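Long-range contact in hypothetical protein TM1010 (Thermotoga maritima, PDB 2F4P), which is of unknown function but carries a cupin domain, a small beta-barrel fold built from two antiparallel sheets: residues A[54-60]-A[108-114]. Numbering follows the deposited sequence.
Sequences VFEPGAR and GAAPDEE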
loop_
_atom_site.group_PDB
_atom_site.type_symbol
_atom_site.label_atom_id
_atom_site.label_comp_id
_atom_site.label_asym_id
_atom_site.label_seq_id
_atom_site.Cartn_x
_atom_site.Cartn_y
_atom_site.Cartn_z
ATOM N N VAL A 54 12.942 2.289 -3.503
ATOM C CA VAL A 54 13.770 1.602 -4.503
ATOM C C VAL A 54 15.114 1.275 -3.884
ATOM O O VAL A 54 15.790 2.178 -3.371
ATOM C CB VAL A 54 14.047 2.475 -5.743
ATOM C CG1 VAL A 54 14.841 1.670 -6.794
ATOM C CG2 VAL A 54 12.748 3.017 -6.313
ATOM N N PHE A 55 15.484 -0.005 -3.922
ATOM C CA PHE A 55 16.819 -0.478 -3.536
ATOM C C PHE A 55 17.546 -0.806 -4.838
ATOM O O PHE A 55 17.094 -1.657 -5.609
ATOM C CB PHE A 55 16.760 -1.773 -2.752
ATOM C CG PHE A 55 16.107 -1.661 -1.398
ATOM C CD1 PHE A 55 14.738 -1.757 -1.270
ATOM C CD2 PHE A 55 16.866 -1.486 -0.276
ATOM C CE1 PHE A 55 14.131 -1.645 -0.015
ATOM C CE2 PHE A 55 16.290 -1.375 0.954
ATOM C CZ PHE A 55 14.898 -1.474 1.085
ATOM N N GLU A 56 18.689 -0.174 -5.075
ATOM C CA GLU A 56 19.538 -0.594 -6.204
ATOM C C GLU A 56 20.177 -1.940 -5.879
ATOM O O GLU A 56 20.232 -2.323 -4.723
ATOM C CB GLU A 56 20.618 0.445 -6.463
ATOM C CG GLU A 56 20.048 1.807 -6.887
ATOM C CD GLU A 56 19.157 1.753 -8.087
ATOM O OE1 GLU A 56 19.386 0.906 -8.992
ATOM O OE2 GLU A 56 18.228 2.592 -8.154
ATOM N N PRO A 57 20.677 -2.661 -6.898
ATOM C CA PRO A 57 21.248 -3.972 -6.611
ATOM C C PRO A 57 22.264 -3.934 -5.472
ATOM O O PRO A 57 23.107 -3.042 -5.412
ATOM C CB PRO A 57 21.887 -4.377 -7.943
ATOM C CG PRO A 57 21.139 -3.669 -8.965
ATOM C CD PRO A 57 20.713 -2.348 -8.338
ATOM N N GLY A 58 22.132 -4.876 -4.542
ATOM C CA GLY A 58 23.046 -4.995 -3.428
ATOM C C GLY A 58 22.638 -4.159 -2.213
ATOM O O GLY A 58 23.205 -4.315 -1.139
ATOM N N ALA A 59 21.713 -3.230 -2.384
ATOM C CA ALA A 59 21.339 -2.336 -1.289
ATOM C C ALA A 59 20.266 -2.988 -0.428
ATOM O O ALA A 59 19.452 -3.798 -0.907
ATOM C CB ALA A 59 20.868 -0.996 -1.811
ATOM N N ARG A 60 20.283 -2.630 0.858
ATOM C CA ARG A 60 19.369 -3.222 1.821
ATOM C C ARG A 60 19.324 -2.452 3.111
ATOM O O ARG A 60 20.249 -1.712 3.457
ATOM C CB ARG A 60 19.767 -4.661 2.126
ATOM C CG ARG A 60 21.022 -4.850 2.978
ATOM C CD ARG A 60 22.185 -5.197 2.164
ATOM N NE ARG A 60 23.415 -5.486 2.930
ATOM C CZ ARG A 60 24.590 -5.746 2.353
ATOM N NH1 ARG A 60 24.706 -5.743 1.030
ATOM N NH2 ARG A 60 25.659 -5.988 3.089
ATOM N N GLY A 108 15.792 -6.066 1.100
ATOM C CA GLY A 108 16.569 -5.320 0.132
ATOM C C GLY A 108 16.636 -5.982 -1.202
ATOM O O GLY A 108 15.973 -6.973 -1.458
ATOM N N ALA A 109 17.488 -5.435 -2.064
ATOM C CA ALA A 109 17.536 -5.891 -3.430
ATOM C C ALA A 109 18.370 -7.136 -3.541
ATOM O O ALA A 109 19.183 -7.460 -2.664
ATOM C CB ALA A 109 18.098 -4.815 -4.315
ATOM N N ALA A 110 18.188 -7.819 -4.660
ATOM C CA ALA A 110 19.111 -8.852 -5.097
ATOM C C ALA A 110 20.478 -8.247 -5.476
ATOM O O ALA A 110 20.592 -7.045 -5.702
ATOM C CB ALA A 110 18.506 -9.593 -6.304
ATOM N N PRO A 111 21.530 -9.075 -5.520
ATOM C CA PRO A 111 22.841 -8.556 -5.908
ATOM C C PRO A 111 22.881 -7.953 -7.324
ATOM O O PRO A 111 23.747 -7.116 -7.620
ATOM C CB PRO A 111 23.759 -9.786 -5.839
ATOM C CG PRO A 111 23.023 -10.829 -5.119
ATOM C CD PRO A 111 21.570 -10.498 -5.133
ATOM N N ASP A 112 21.969 -8.385 -8.193
ATOM C CA ASP A 112 22.060 -8.042 -9.624
ATOM C C ASP A 112 20.758 -7.556 -10.224
ATOM O O ASP A 112 20.586 -7.587 -11.448
ATOM C CB ASP A 112 22.570 -9.250 -10.400
ATOM C CG ASP A 112 21.685 -10.474 -10.239
ATOM O OD1 ASP A 112 20.612 -10.393 -9.599
ATOM O OD2 ASP A 112 22.098 -11.540 -10.741
ATOM N N GLU A 113 19.859 -7.092 -9.355
ATOM C CA GLU A 113 18.589 -6.537 -9.765
ATOM C C GLU A 113 18.031 -5.635 -8.669
ATOM O O GLU A 113 18.165 -5.922 -7.487
ATOM C CB GLU A 113 17.599 -7.669 -10.098
ATOM C CG GLU A 113 16.345 -7.219 -10.772
ATOM C CD GLU A 113 15.511 -8.369 -11.363
ATOM O OE1 GLU A 113 15.969 -9.537 -11.368
ATOM O OE2 GLU A 113 14.377 -8.091 -11.814
ATOM N N GLU A 114 17.364 -4.559 -9.078
ATOM C CA GLU A 114 16.756 -3.642 -8.134
ATOM C C GLU A 114 15.498 -4.269 -7.508
ATOM O O GLU A 114 14.911 -5.220 -8.056
ATOM C CB GLU A 114 16.416 -2.330 -8.842
ATOM C CG GLU A 114 15.116 -2.402 -9.592
ATOM C CD GLU A 114 14.938 -1.285 -10.571
ATOM O OE1 GLU A 114 15.488 -0.176 -10.347
ATOM O OE2 GLU A 114 14.254 -1.549 -11.587
HETATM O O HOH W 1 18.163 0.159 -10.983
#
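With its CG set opposite the carbonyl carbon (chi1 -66°), Phe-55 turns one ring face to Gly-108, whose CA lies 3.9 Å from the Phe-55 ring centroid and 12° off the normal: a CH-pi contact. Glu-114 holds its CG between backbone N and carbonyl carbon (chi1 82°) and then extends, which carries OE1 to the water that also donates to Glu-56 OE1. Ala-109 CB packs against the start of the type II turn Glu-56 to Ala-59, 3.3 Å from Glu-56 O and 3.7 Å from Phe-55 CB. Two backbone bonds fix this fit. Ala-109 N reaches Ala-59 O at 2.8 Å, nearly in line with the carbonyl, whereas Gly-58 N meets Ala-110 O at 2.9 Å from above the carbonyl plane. Pro-57 lays its ring against the 111-114 backbone, CB 3.3 Å from Pro-111 O. Two connections between the cupin sheets, 49-55 to 60-65 and 105-109 to 115-121, thus pack side by side, joined by a single Arg-60/Gly-108 beta bridge, with an unknown ligand near Phe-55. The Glu-56 and Glu-114 OE1 atoms stand 4.3 Å apart; the shared water, and the pairing of Glu-56 OE2 with Arg-20 and Glu-114 OE2 with Arg-76, probably offset the carboxylates' repulsion.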